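Side-chain contacts in single-stranded DNA specific exonuclease RecJ (Thermus thermophilus, PDB 2ZXR), which degrades single-stranded DNA in the 5' to 3' direction, using divalent metal ions, magnesium above all, and has no detectable activity on single-stranded RNA: residues L15-W18 / R19-M22; R625-A628 / L629-R633; E648-L651 / A652-E655. All blocks are in the same frame, centred on the assembly; numbering follows the deposited sequence.

Contact 1. Residues L15-W18 / R19-M22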
loop_
_atom_site.group_PDB
_atom_site.type_symbol
_atom_site.label_atom_id
_atom_site.label_comp_id
_atom_site.label_asym_id
_atom_site.label_seq_id
_atom_site.Cartn_x
_atom_site.Cartn_y
_atom_site.Cartn_z
ATOM N N LEU A 15 18.191 10.087 -14.613
ATOM C CA LEU A 15 18.418 9.117 -15.673
ATOM C C LEU A 15 19.503 8.061 -15.463
ATOM O O LEU A 15 19.267 6.884 -15.736
ATOM C CB LEU A 15 18.666 9.835 -16.991
ATOM C CG LEU A 15 17.434 10.441 -17.652
ATOM C CD1 LEU A 15 17.497 10.080 -19.142
ATOM C CD2 LEU A 15 16.151 9.905 -17.041
ATOM N N ALA A 16 20.683 8.459 -15.001
ATOM C CA ALA A 16 21.736 7.466 -14.793
ATOM C C ALA A 16 21.314 6.407 -13.770
ATOM O O ALA A 16 21.677 5.245 -13.917
ATOM C CB ALA A 16 23.039 8.133 -14.359
ATOM N N GLN A 17 20.551 6.789 -12.740
ATOM C CA GLN A 17 20.095 5.802 -11.761
ATOM C C GLN A 17 18.925 4.996 -12.344
ATOM O O GLN A 17 18.798 3.801 -12.095
ATOM C CB GLN A 17 19.646 6.466 -10.456
ATOM C CG GLN A 17 20.660 7.398 -9.807
ATOM C CD GLN A 17 20.171 7.915 -8.453
ATOM O OE1 GLN A 17 20.523 9.021 -8.023
ATOM N NE2 GLN A 17 19.365 7.109 -7.770
ATOM N N TRP A 18 18.076 5.640 -13.135
ATOM C CA TRP A 18 16.932 4.944 -13.735
ATOM C C TRP A 18 17.508 3.810 -14.585
ATOM O O TRP A 18 17.049 2.661 -14.544
ATOM C CB TRP A 18 16.158 5.911 -14.622
ATOM C CG TRP A 18 14.713 5.595 -14.906
ATOM C CD1 TRP A 18 14.085 4.370 -14.839
ATOM C CD2 TRP A 18 13.735 6.518 -15.401
ATOM N NE1 TRP A 18 12.777 4.487 -15.271
ATOM C CE2 TRP A 18 12.540 5.792 -15.622
ATOM C CE3 TRP A 18 13.757 7.892 -15.685
ATOM C CZ2 TRP A 18 11.382 6.394 -16.108
ATOM C CZ3 TRP A 18 12.600 8.490 -16.172
ATOM C CH2 TRP A 18 11.429 7.741 -16.377
ATOM N N ARG A 19 18.525 4.163 -15.362
ATOM C CA ARG A 19 19.203 3.218 -16.228
ATOM C C ARG A 19 19.877 2.089 -15.450
ATOM O O ARG A 19 19.830 0.935 -15.873
ATOM C CB ARG A 19 20.231 3.962 -17.094
ATOM C CG ARG A 19 19.611 4.566 -18.350
ATOM C CD ARG A 19 20.382 5.785 -18.844
ATOM N NE ARG A 19 20.013 6.138 -20.217
ATOM C CZ ARG A 19 20.395 7.259 -20.822
ATOM N NH1 ARG A 19 21.152 8.136 -20.171
ATOM N NH2 ARG A 19 20.034 7.493 -22.083
ATOM N N GLU A 20 20.512 2.430 -14.332
ATOM C CA GLU A 20 21.184 1.435 -13.493
ATOM C C GLU A 20 20.182 0.399 -12.997
ATOM O O GLU A 20 20.466 -0.805 -13.015
ATOM C CB GLU A 20 21.868 2.114 -12.303
ATOM C CG GLU A 20 23.060 2.965 -12.730
ATOM C CD GLU A 20 23.639 3.829 -11.617
ATOM O OE1 GLU A 20 24.718 4.429 -11.853
ATOM O OE2 GLU A 20 23.022 3.921 -10.521
ATOM N N VAL A 21 19.007 0.860 -12.585
ATOM C CA VAL A 21 17.980 -0.055 -12.097
ATOM C C VAL A 21 17.470 -0.947 -13.219
ATOM O O VAL A 21 17.343 -2.164 -13.047
ATOM C CB VAL A 21 16.817 0.720 -11.438
ATOM C CG1 VAL A 21 15.690 -0.229 -11.069
ATOM C CG2 VAL A 21 17.335 1.432 -10.167
ATOM N N MET A 22 17.207 -0.354 -14.379
ATOM C CA MET A 22 16.730 -1.129 -15.506
ATOM C C MET A 22 17.717 -2.236 -15.885
ATOM O O MET A 22 17.323 -3.342 -16.277
ATOM C CB MET A 22 16.531 -0.235 -16.722
ATOM C CG MET A 22 15.297 0.637 -16.683
ATOM S SD MET A 22 15.025 1.355 -18.303
ATOM C CE MET A 22 16.117 2.699 -18.217
#

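Contact 2. Residues R625-A628 / L629-R633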
loop_
_atom_site.group_PDB
_atom_site.type_symbol
_atom_site.label_atom_id
_atom_site.label_comp_id
_atom_site.label_asym_id
_atom_site.label_seq_id
_atom_site.Cartn_x
_atom_site.Cartn_y
_atom_site.Cartn_z
ATOM N N ARG A 625 12.338 2.129 -24.976
ATOM C CA ARG A 625 11.134 2.245 -24.170
ATOM C C ARG A 625 11.273 3.386 -23.164
ATOM O O ARG A 625 10.280 3.986 -22.759
ATOM C CB ARG A 625 10.848 0.924 -23.450
ATOM C CG ARG A 625 10.355 -0.197 -24.373
ATOM C CD ARG A 625 9.463 -1.156 -23.594
ATOM N NE ARG A 625 10.214 -2.041 -22.713
ATOM C CZ ARG A 625 9.737 -2.573 -21.583
ATOM N NH1 ARG A 625 8.509 -2.307 -21.171
ATOM N NH2 ARG A 625 10.491 -3.397 -20.870
ATOM N N LEU A 626 12.508 3.680 -22.756
ATOM C CA LEU A 626 12.736 4.781 -21.828
ATOM C C LEU A 626 12.369 6.055 -22.613
ATOM O O LEU A 626 11.669 6.940 -22.114
ATOM C CB LEU A 626 14.209 4.842 -21.401
ATOM C CG LEU A 626 14.600 5.365 -20.011
ATOM C CD1 LEU A 626 16.045 5.823 -20.049
ATOM C CD2 LEU A 626 13.739 6.508 -19.571
ATOM N N LYS A 627 12.820 6.124 -23.859
ATOM C CA LYS A 627 12.546 7.291 -24.690
ATOM C C LYS A 627 11.059 7.459 -24.876
ATOM O O LYS A 627 10.513 8.560 -24.744
ATOM C CB LYS A 627 13.204 7.142 -26.058
ATOM C CG LYS A 627 14.105 8.301 -26.420
ATOM C CD LYS A 627 13.801 8.837 -27.817
ATOM C CE LYS A 627 14.567 8.100 -28.905
ATOM N NZ LYS A 627 14.405 8.799 -30.224
ATOM N N ALA A 628 10.414 6.346 -25.195
ATOM C CA ALA A 628 8.980 6.328 -25.410
ATOM C C ALA A 628 8.238 6.824 -24.180
ATOM O O ALA A 628 7.247 7.534 -24.304
ATOM C CB ALA A 628 8.522 4.903 -25.762
ATOM N N LEU A 629 8.695 6.439 -22.990
ATOM C CA LEU A 629 8.018 6.915 -21.778
ATOM C C LEU A 629 8.122 8.449 -21.674
ATOM O O LEU A 629 7.135 9.139 -21.381
ATOM C CB LEU A 629 8.621 6.265 -20.524
ATOM C CG LEU A 629 8.008 6.617 -19.168
ATOM C CD1 LEU A 629 8.325 5.470 -18.166
ATOM C CD2 LEU A 629 8.552 7.943 -18.657
ATOM N N VAL A 630 9.321 8.973 -21.902
ATOM C CA VAL A 630 9.548 10.415 -21.841
ATOM C C VAL A 630 8.680 11.152 -22.873
ATOM O O VAL A 630 8.073 12.184 -22.560
ATOM C CB VAL A 630 11.053 10.735 -22.048
ATOM C CG1 VAL A 630 11.275 12.253 -22.045
ATOM C CG2 VAL A 630 11.864 10.079 -20.942
ATOM N N HIS A 631 8.597 10.605 -24.081
ATOM C CA HIS A 631 7.763 11.193 -25.139
ATOM C C HIS A 631 6.297 11.261 -24.751
ATOM O O HIS A 631 5.659 12.308 -24.883
ATOM C CB HIS A 631 7.921 10.405 -26.447
ATOM C CG HIS A 631 9.256 10.616 -27.103
ATOM N ND1 HIS A 631 9.630 9.981 -28.267
ATOM C CD2 HIS A 631 10.292 11.423 -26.766
ATOM C CE1 HIS A 631 10.839 10.390 -28.622
ATOM N NE2 HIS A 631 11.262 11.264 -27.729
ATOM N N ARG A 632 5.753 10.150 -24.268
ATOM C CA ARG A 632 4.354 10.110 -23.854
ATOM C C ARG A 632 4.126 11.121 -22.714
ATOM O O ARG A 632 3.074 11.777 -22.640
ATOM C CB ARG A 632 4.007 8.679 -23.415
ATOM C CG ARG A 632 2.708 8.496 -22.655
ATOM C CD ARG A 632 2.898 7.371 -21.612
ATOM N NE ARG A 632 3.678 6.302 -22.202
ATOM C CZ ARG A 632 4.397 5.409 -21.537
ATOM N NH1 ARG A 632 4.448 5.416 -20.215
ATOM N NH2 ARG A 632 5.123 4.540 -22.218
ATOM N N ARG A 633 5.099 11.237 -21.811
ATOM C CA ARG A 633 4.995 12.216 -20.717
ATOM C C ARG A 633 4.948 13.630 -21.294
ATOM O O ARG A 633 4.092 14.427 -20.921
ATOM C CB ARG A 633 6.197 12.155 -19.778
ATOM C CG ARG A 633 5.959 11.421 -18.489
ATOM C CD ARG A 633 4.820 12.013 -17.697
ATOM N NE ARG A 633 5.274 12.310 -16.350
ATOM C CZ ARG A 633 5.681 11.402 -15.474
ATOM N NH1 ARG A 633 5.695 10.116 -15.784
ATOM N NH2 ARG A 633 6.070 11.800 -14.280
HETATM O O HOH W 1 7.597 3.157 -22.352
#

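Contact 3. Residues E648-L651 / A652-E655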
loop_
_atom_site.group_PDB
_atom_site.type_symbol
_atom_site.label_atom_id
_atom_site.label_comp_id
_atom_site.label_asym_id
_atom_site.label_seq_id
_atom_site.Cartn_x
_atom_site.Cartn_y
_atom_site.Cartn_z
ATOM N N GLU A 648 9.588 18.893 -16.118
ATOM C CA GLU A 648 10.332 17.749 -15.620
ATOM C C GLU A 648 10.653 16.808 -16.761
ATOM O O GLU A 648 11.788 16.312 -16.896
ATOM C CB GLU A 648 9.520 17.007 -14.550
ATOM C CG GLU A 648 10.196 15.744 -14.081
ATOM C CD GLU A 648 9.374 14.995 -13.055
ATOM O OE1 GLU A 648 8.147 14.822 -13.264
ATOM O OE2 GLU A 648 9.970 14.577 -12.047
ATOM N N ALA A 649 9.632 16.563 -17.577
ATOM C CA ALA A 649 9.746 15.671 -18.713
ATOM C C ALA A 649 10.768 16.182 -19.720
ATOM O O ALA A 649 11.457 15.395 -20.387
ATOM C CB ALA A 649 8.388 15.525 -19.382
ATOM N N LEU A 650 10.847 17.504 -19.846
ATOM C CA LEU A 650 11.781 18.101 -20.788
ATOM C C LEU A 650 13.202 17.828 -20.316
ATOM O O LEU A 650 14.069 17.506 -21.122
ATOM C CB LEU A 650 11.513 19.606 -20.929
ATOM C CG LEU A 650 12.433 20.360 -21.903
ATOM C CD1 LEU A 650 12.534 19.620 -23.234
ATOM C CD2 LEU A 650 11.895 21.757 -22.114
ATOM N N LEU A 651 13.446 17.941 -19.011
ATOM C CA LEU A 651 14.783 17.645 -18.493
ATOM C C LEU A 651 15.169 16.190 -18.814
ATOM O O LEU A 651 16.296 15.910 -19.230
ATOM C CB LEU A 651 14.838 17.851 -16.985
ATOM C CG LEU A 651 14.546 19.272 -16.490
ATOM C CD1 LEU A 651 14.830 19.316 -14.978
ATOM C CD2 LEU A 651 15.433 20.290 -17.220
ATOM N N ALA A 652 14.237 15.259 -18.642
ATOM C CA ALA A 652 14.556 13.861 -18.932
ATOM C C ALA A 652 14.805 13.739 -20.431
ATOM O O ALA A 652 15.675 12.978 -20.874
ATOM C CB ALA A 652 13.394 12.926 -18.492
ATOM N N TYR A 653 14.035 14.504 -21.202
ATOM C CA TYR A 653 14.155 14.507 -22.657
ATOM C C TYR A 653 15.567 14.922 -23.100
ATOM O O TYR A 653 16.136 14.290 -23.992
ATOM C CB TYR A 653 13.126 15.449 -23.276
ATOM C CG TYR A 653 13.220 15.559 -24.790
ATOM C CD1 TYR A 653 12.751 14.545 -25.611
ATOM C CD2 TYR A 653 13.805 16.674 -25.395
ATOM C CE1 TYR A 653 12.860 14.630 -26.997
ATOM C CE2 TYR A 653 13.915 16.769 -26.790
ATOM C CZ TYR A 653 13.441 15.736 -27.579
ATOM O OH TYR A 653 13.567 15.804 -28.956
ATOM N N TRP A 654 16.126 15.978 -22.503
ATOM C CA TRP A 654 17.487 16.404 -22.875
ATOM C C TRP A 654 18.418 15.220 -22.584
ATOM O O TRP A 654 19.277 14.873 -23.385
ATOM C CB TRP A 654 18.034 17.547 -22.012
ATOM C CG TRP A 654 17.257 18.828 -21.870
ATOM C CD1 TRP A 654 17.052 19.534 -20.692
ATOM C CD2 TRP A 654 16.683 19.616 -22.902
ATOM N NE1 TRP A 654 16.391 20.704 -20.943
ATOM C CE2 TRP A 654 16.149 20.785 -22.287
ATOM C CE3 TRP A 654 16.564 19.459 -24.276
ATOM C CZ2 TRP A 654 15.508 21.784 -23.011
ATOM C CZ3 TRP A 654 15.935 20.432 -24.982
ATOM C CH2 TRP A 654 15.406 21.591 -24.349
ATOM N N GLU A 655 18.259 14.632 -21.402
ATOM C CA GLU A 655 19.101 13.513 -21.011
ATOM C C GLU A 655 19.025 12.292 -21.927
ATOM O O GLU A 655 20.055 11.810 -22.399
ATOM C CB GLU A 655 18.803 13.100 -19.572
ATOM C CG GLU A 655 19.803 13.672 -18.594
ATOM C CD GLU A 655 21.239 13.586 -19.132
ATOM O OE1 GLU A 655 21.773 12.459 -19.293
ATOM O OE2 GLU A 655 21.825 14.654 -19.411
#

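Contact 1. Residues L15-W18 / R19-M22
The indole of Trp-18 and the thioether of Met-22 meet one helical turn apart, in a Met-aromatic contact along the helix 15-25. The sulfur stands obliquely to the ring: Met-22 SD is 5.3 Å from the centroid of the five-membered ring of Trp-18 and 39° off its normal. A bend at the third torsion of Met-22 (-82°) turns the terminal methyl back toward the indole, so that Met-22 CE lies 4.3 Å from Trp-18 CD1. A flexible, polarisable thioether suits this place, because it can fit itself to a rigid ring on the same side of the helix.

The second flat group is the guanidinium of Arg-19. Leu-15 CD1 lies over one of its faces, displaced toward the rim, and the extended arginine chain runs back past the carbonyl of Leu-15. This brings the charged end to Glu-623, which forms a salt bridge with NE of Arg-19. The indole N-H is also used, donating to the carbonyl oxygen of Pro-29, so a large apolar ring can be buried without leaving its polar atom unpaired. Ala-32 and Leu-33 of the helix 29-37 pack against the same tryptophan, and Leu-626 touches both it and Met-22.

Regular i to i+4 bonds hold these side chains in step. Arg-19 N donates to Leu-15 O at 2.8 Å and Met-22 N to Trp-18 O at 3.0 Å. Beta-branched Val-21 keeps one methyl close to the preceding turn, its CG2 3.4 Å from Gln-17 O.

Contact 2. Residues R625-A628 / L629-R633
His-631 N donates to Lys-627 O over 2.9 Å with an N-H...O angle of 163°, one of four successive i to i+4 bonds that make this part of the helix 624-639. The same carbonyl oxygen also lies over one face of the His-631 imidazole, displaced toward the rim and 3.4 Å from His-631 CG, because the ring is folded back along the helix with CG beside its own backbone N (chi1 -72°).

Arg-625 O serves two partners: it takes the N-H of Leu-629 at 2.9 Å and a water hydrogen at 2.8 Å. That water in turn accepts a weak hydrogen bond from Arg-632 NH2. Bends at the second and third torsions of Arg-632 bring its guanidinium back over the preceding turn, with Leu-629 CA over one face, again toward the rim. Arg-625 leads its own guanidinium away from this turn, where NH2 forms a salt bridge with Glu-446.

Around the polar groups lies apolar contact. Lys-627 lends its aliphatic part, CD meeting His-631 CE1 at 3.4 Å, while its ammonium NZ stays 4.7 Å from His-631 NE2. On another side of the helix Leu-626 CD2 and Val-630 CG2 pack at 4.3 Å; branched residues suit this buried surface, where Leu-629 reaches Leu-33 and Val-630 reaches Ala-652.

The chemistry is therefore divided: Lys-627, His-631 and Arg-632 are partly exposed, whereas Leu-626, Leu-629 and Val-630 are buried against neighbouring helices. If His-631 were protonated, the nearby lysine would probably disfavour that charge, whereas the carbonyl dipole against its ring could partly offset the effect.

Contact 3. Residues E648-L651 / A652-E655
Trp-654 N donates to Leu-650 O at 2.9 Å, within an unbroken run of i to i+4 hydrogen bonds that carries the backbone from 648-651 into 652-655. The last of these four bonds joins Glu-655 N to Leu-651 O at 3.2 Å, in the final turn of the helix 643-655.

The principal side-chain contact is a CH-pi interaction one turn apart. Leu-650 CD1 sits over the six-membered ring of Trp-654, 3.7 Å from its centroid and only 12° off the normal, while Leu-650 CG approaches Trp-654 CZ2 at 3.6 Å. Leu-650 points CG away from its backbone N (chi1 180°), and Trp-654 swings its ring back along the helix (chi1 -55°), which brings the branched leucine against one face of the indole. The same methyl touches Tyr-653 CD2 at 3.9 Å, so it serves both rings, meeting that of Tyr-653 obliquely. Farther along the indole, Leu-651 CD2 is 3.9 Å from Trp-654 CD1. The neighbouring Trp-654 NE1 is buried without a hydrogen-bonding partner in the model, probably an energetic cost that the apolar packing round the ring may offset.

Pro-592 and Pro-595, in loops, touch the tryptophan, and Ile-537 and Phe-540 meet Leu-651. The small Ala-649 allows close approach of Arg-633 and Leu-634, and Tyr-653 lies on Val-630 and Leu-634, thus packing this helix against the preceding helix 624-639.

The three contacts belong to three helices, 15-25, 624-639 and 643-655, and come in that order along the chain. Contact 1 is near the N-terminus, yet its centre is about 14 Å from the centres of both contact 2 and contact 3, whose own centres are about 10 Å apart. Trp-18 CH2 packs on Leu-629 CD2, Leu-15 CD1 on Glu-655 CB, and Val-630 CG1 on Ala-649 O, so each helix touches the other two. Contacts 2 and 3 both lie in the RecJ C-terminal domain. The cluster thereby ties a helix near the N-terminus to two near the C-terminus, away from the metal site.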